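Local coordinates for protein anaerobically-induced outer membrane porin OprE (Pseudomonas aeruginosa, PDB 4FRX) that forms a beta-barrel in the outer membrane and probably acts as a porin of the OprD family, at residues Ile384-Val389 and Phe400-Ala405. Numbering follows the deposited sequence.
Sequences ISLAYV and FTWKNA
Ile384 lays its CD1 methyl over one face of the Trp402 indole. The methyl sits 3.7 Å from the centroid of the six-membered ring and 9° off the ring normal, a CH-pi contact. With chi1 at 61°, CG1 of Ile384 lies between its own backbone N and carbonyl carbon, which brings the chain end back toward the partner strand. Ile384 CG1 passes 3.7 Å from Asn404 CB. Ile384 CD1 lies 3.8 Å from Asn404 CB, in a corner between that side chain and the indole face. Leu386 meets the same indole differently: its CD2 stands at the ring edge, 4.3 Å from Trp402 CE3. Farther along the hairpin, the backbone O of Tyr388 lies at the edge of the Phe400 ring, in its plane.

The opposite face of the sheet carries Ser385, Ala387, Thr401 and Lys403. Lys403 NZ donates to Ser385 OG at 3.0 Å, its chain extended until a final bend at chi4 (-54°). Thr401 OG1 rests 3.7 Å from Ala387 CB.

The backbones run antiparallel and hold these side chains in register. Ile384 with Asn404, Leu386 with Trp402 and Tyr388 with Phe400 are hydrogen-bonded pairs, each with two N-H...O bonds. The non-hydrogen-bonded pairs between them add CA-H...O contacts.

Asn426 OD1 accepts from both Trp402 NE1 and Asn404 ND2, which ties the indole edge and the Asn404 amide to one acceptor. The Leu386 side chain lies about 5 Å from a bound C8E detergent, consistent with the face of Ile384, Leu386, Trp402 and Phe400 being membrane-facing. The hairpin of strands 377-389 and 399-409 forms part of the barrel wall. Strand 358-370 flanks the first, with Phe360 and Thr362 against Ile384. Strand 423-434 flanks the second, with Leu428 against Trp402.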
ATOM      1  N   ILE A 384      11.913 -12.908   2.926  1.00  9.70           N
ATOM      2  CA  ILE A 384      12.052 -13.714   1.719  1.00 15.34           C
ATOM      3  C   ILE A 384      10.668 -13.945   1.134  1.00 17.51           C
ATOM      4  O   ILE A 384       9.658 -13.979   1.854  1.00 14.13           O
ATOM      5  CB  ILE A 384      12.750 -15.078   1.981  1.00 16.69           C
ATOM      6  CG1 ILE A 384      11.943 -15.934   2.960  1.00 17.05           C
ATOM      7  CG2 ILE A 384      14.174 -14.876   2.504  1.00 10.96           C
ATOM      8  CD1 ILE A 384      11.014 -16.929   2.289  1.00 18.79           C
ATOM      9  N   SER A 385      10.621 -14.099  -0.177  1.00 11.76           N
ATOM     10  CA  SER A 385       9.398 -14.484  -0.838  1.00 13.74           C
ATOM     11  C   SER A 385       9.773 -15.502  -1.888  1.00 15.09           C
ATOM     12  O   SER A 385      10.602 -15.236  -2.755  1.00 10.90           O
ATOM     13  CB  SER A 385       8.713 -13.269  -1.471  1.00 17.26           C
ATOM     14  OG  SER A 385       7.457 -13.638  -2.035  1.00 25.85           O
ATOM     15  N   LEU A 386       9.189 -16.689  -1.765  1.00 14.53           N
ATOM     16  CA  LEU A 386       9.334 -17.748  -2.749  1.00 15.68           C
ATOM     17  C   LEU A 386       7.962 -17.954  -3.372  1.00 11.55           C
ATOM     18  O   LEU A 386       6.988 -18.182  -2.660  1.00 10.30           O
ATOM     19  CB  LEU A 386       9.785 -19.037  -2.055  1.00 18.87           C
ATOM     20  CG  LEU A 386       9.965 -20.276  -2.934  1.00 16.54           C
ATOM     21  CD1 LEU A 386      11.102 -20.069  -3.929  1.00 16.61           C
ATOM     22  CD2 LEU A 386      10.226 -21.499  -2.066  1.00 20.75           C
ATOM     23  N   ALA A 387       7.874 -17.848  -4.690  1.00 12.79           N
ATOM     24  CA  ALA A 387       6.590 -17.989  -5.371  1.00 16.32           C
ATOM     25  C   ALA A 387       6.697 -18.876  -6.598  1.00 15.36           C
ATOM     26  O   ALA A 387       7.666 -18.803  -7.344  1.00 16.09           O
ATOM     27  CB  ALA A 387       6.043 -16.626  -5.766  1.00 14.49           C
ATOM     28  N   TYR A 388       5.686 -19.716  -6.791  1.00 17.24           N
ATOM     29  CA  TYR A 388       5.553 -20.491  -8.019  1.00 14.82           C
ATOM     30  C   TYR A 388       4.171 -20.305  -8.629  1.00 14.64           C
ATOM     31  O   TYR A 388       3.140 -20.600  -7.997  1.00 19.63           O
ATOM     32  CB  TYR A 388       5.790 -21.979  -7.760  1.00 14.70           C
ATOM     33  CG  TYR A 388       5.795 -22.802  -9.030  1.00 16.85           C
ATOM     34  CD1 TYR A 388       6.658 -22.490 -10.071  1.00 19.50           C
ATOM     35  CD2 TYR A 388       4.936 -23.885  -9.190  1.00 19.97           C
ATOM     36  CE1 TYR A 388       6.676 -23.233 -11.239  1.00 25.28           C
ATOM     37  CE2 TYR A 388       4.948 -24.639 -10.361  1.00 22.41           C
ATOM     38  CZ  TYR A 388       5.818 -24.307 -11.378  1.00 26.55           C
ATOM     39  OH  TYR A 388       5.839 -25.046 -12.540  1.00 27.63           O
ATOM     40  N   VAL A 389       4.153 -19.804  -9.854  1.00 17.51           N
ATOM     41  CA  VAL A 389       2.919 -19.732 -10.621  1.00 18.42           C
ATOM     42  C   VAL A 389       2.984 -20.742 -11.767  1.00 22.11           C
ATOM     43  O   VAL A 389       3.880 -20.671 -12.618  1.00 22.46           O
ATOM     44  CB  VAL A 389       2.677 -18.319 -11.167  1.00 19.78           C
ATOM     45  CG1 VAL A 389       1.455 -18.299 -12.102  1.00 23.05           C
ATOM     46  CG2 VAL A 389       2.496 -17.343 -10.024  1.00 25.09           C
ATOM     47  N   PHE A 400       1.381 -20.224  -5.925  1.00 13.83           N
ATOM     48  CA  PHE A 400       1.714 -20.561  -4.547  1.00 14.54           C
ATOM     49  C   PHE A 400       2.793 -19.619  -4.047  1.00 12.79           C
ATOM     50  O   PHE A 400       3.822 -19.467  -4.700  1.00 12.06           O
ATOM     51  CB  PHE A 400       2.234 -21.994  -4.467  1.00 18.95           C
ATOM     52  CG  PHE A 400       1.251 -23.015  -4.933  1.00 20.31           C
ATOM     53  CD1 PHE A 400       1.100 -23.285  -6.282  1.00 23.19           C
ATOM     54  CD2 PHE A 400       0.471 -23.705  -4.022  1.00 18.56           C
ATOM     55  CE1 PHE A 400       0.189 -24.234  -6.719  1.00 25.10           C
ATOM     56  CE2 PHE A 400      -0.437 -24.647  -4.449  1.00 25.81           C
ATOM     57  CZ  PHE A 400      -0.576 -24.914  -5.803  1.00 23.70           C
ATOM     58  N   THR A 401       2.575 -18.998  -2.889  1.00 10.94           N
ATOM     59  CA  THR A 401       3.547 -18.030  -2.362  1.00 17.22           C
ATOM     60  C   THR A 401       3.853 -18.238  -0.878  1.00 13.96           C
ATOM     61  O   THR A 401       2.944 -18.352  -0.072  1.00 16.94           O
ATOM     62  CB  THR A 401       3.052 -16.582  -2.569  1.00 17.78           C
ATOM     63  OG1 THR A 401       2.856 -16.352  -3.962  1.00 19.60           O
ATOM     64  CG2 THR A 401       4.070 -15.577  -2.033  1.00 18.72           C
ATOM     65  N   TRP A 402       5.137 -18.307  -0.539  1.00 11.13           N
ATOM     66  CA  TRP A 402       5.570 -18.330   0.853  1.00 15.10           C
ATOM     67  C   TRP A 402       6.338 -17.055   1.141  1.00 14.17           C
ATOM     68  O   TRP A 402       7.334 -16.764   0.474  1.00  9.38           O
ATOM     69  CB  TRP A 402       6.486 -19.532   1.112  1.00 12.18           C
ATOM     70  CG  TRP A 402       7.142 -19.520   2.469  1.00 12.00           C
ATOM     71  CD1 TRP A 402       6.580 -19.138   3.661  1.00  9.00           C
ATOM     72  CD2 TRP A 402       8.488 -19.904   2.770  1.00 15.22           C
ATOM     73  NE1 TRP A 402       7.498 -19.265   4.682  1.00 11.63           N
ATOM     74  CE2 TRP A 402       8.676 -19.729   4.159  1.00 16.78           C
ATOM     75  CE3 TRP A 402       9.554 -20.377   1.998  1.00 16.07           C
ATOM     76  CZ2 TRP A 402       9.885 -20.022   4.793  1.00 16.72           C
ATOM     77  CZ3 TRP A 402      10.757 -20.665   2.637  1.00 14.19           C
ATOM     78  CH2 TRP A 402      10.907 -20.490   4.013  1.00 16.18           C
ATOM     79  N   LYS A 403       5.879 -16.286   2.126  1.00 11.67           N
ATOM     80  CA  LYS A 403       6.626 -15.107   2.560  1.00 10.42           C
ATOM     81  C   LYS A 403       7.049 -15.317   4.003  1.00  9.47           C
ATOM     82  O   LYS A 403       6.221 -15.670   4.835  1.00 11.57           O
ATOM     83  CB  LYS A 403       5.765 -13.834   2.454  1.00 10.74           C
ATOM     84  CG  LYS A 403       5.319 -13.485   1.022  1.00 13.20           C
ATOM     85  CD  LYS A 403       4.513 -12.186   1.013  1.00 19.56           C
ATOM     86  CE  LYS A 403       4.088 -11.809  -0.395  1.00 36.69           C
ATOM     87  NZ  LYS A 403       5.228 -11.753  -1.351  1.00 39.51           N
ATOM     88  N   ASN A 404       8.330 -15.108   4.302  1.00  9.46           N
ATOM     89  CA  ASN A 404       8.792 -15.174   5.681  1.00 11.23           C
ATOM     90  C   ASN A 404       9.503 -13.881   6.058  1.00  3.83           C
ATOM     91  O   ASN A 404      10.278 -13.344   5.266  1.00  8.71           O
ATOM     92  CB  ASN A 404       9.742 -16.361   5.864  1.00 15.31           C
ATOM     93  CG  ASN A 404      10.394 -16.380   7.224  1.00 11.90           C
ATOM     94  OD1 ASN A 404      11.480 -15.838   7.417  1.00 12.70           O
ATOM     95  ND2 ASN A 404       9.729 -17.010   8.184  1.00 12.65           N
ATOM     96  N   ALA A 405       9.243 -13.388   7.264  1.00  7.14           N
ATOM     97  CA  ALA A 405       9.920 -12.199   7.756  1.00  8.31           C
ATOM     98  C   ALA A 405      10.450 -12.393   9.176  1.00 10.87           C
ATOM     99  O   ALA A 405       9.794 -13.020  10.010  1.00 11.91           O
ATOM    100  CB  ALA A 405       8.958 -10.973   7.701  1.00  9.44           C
TER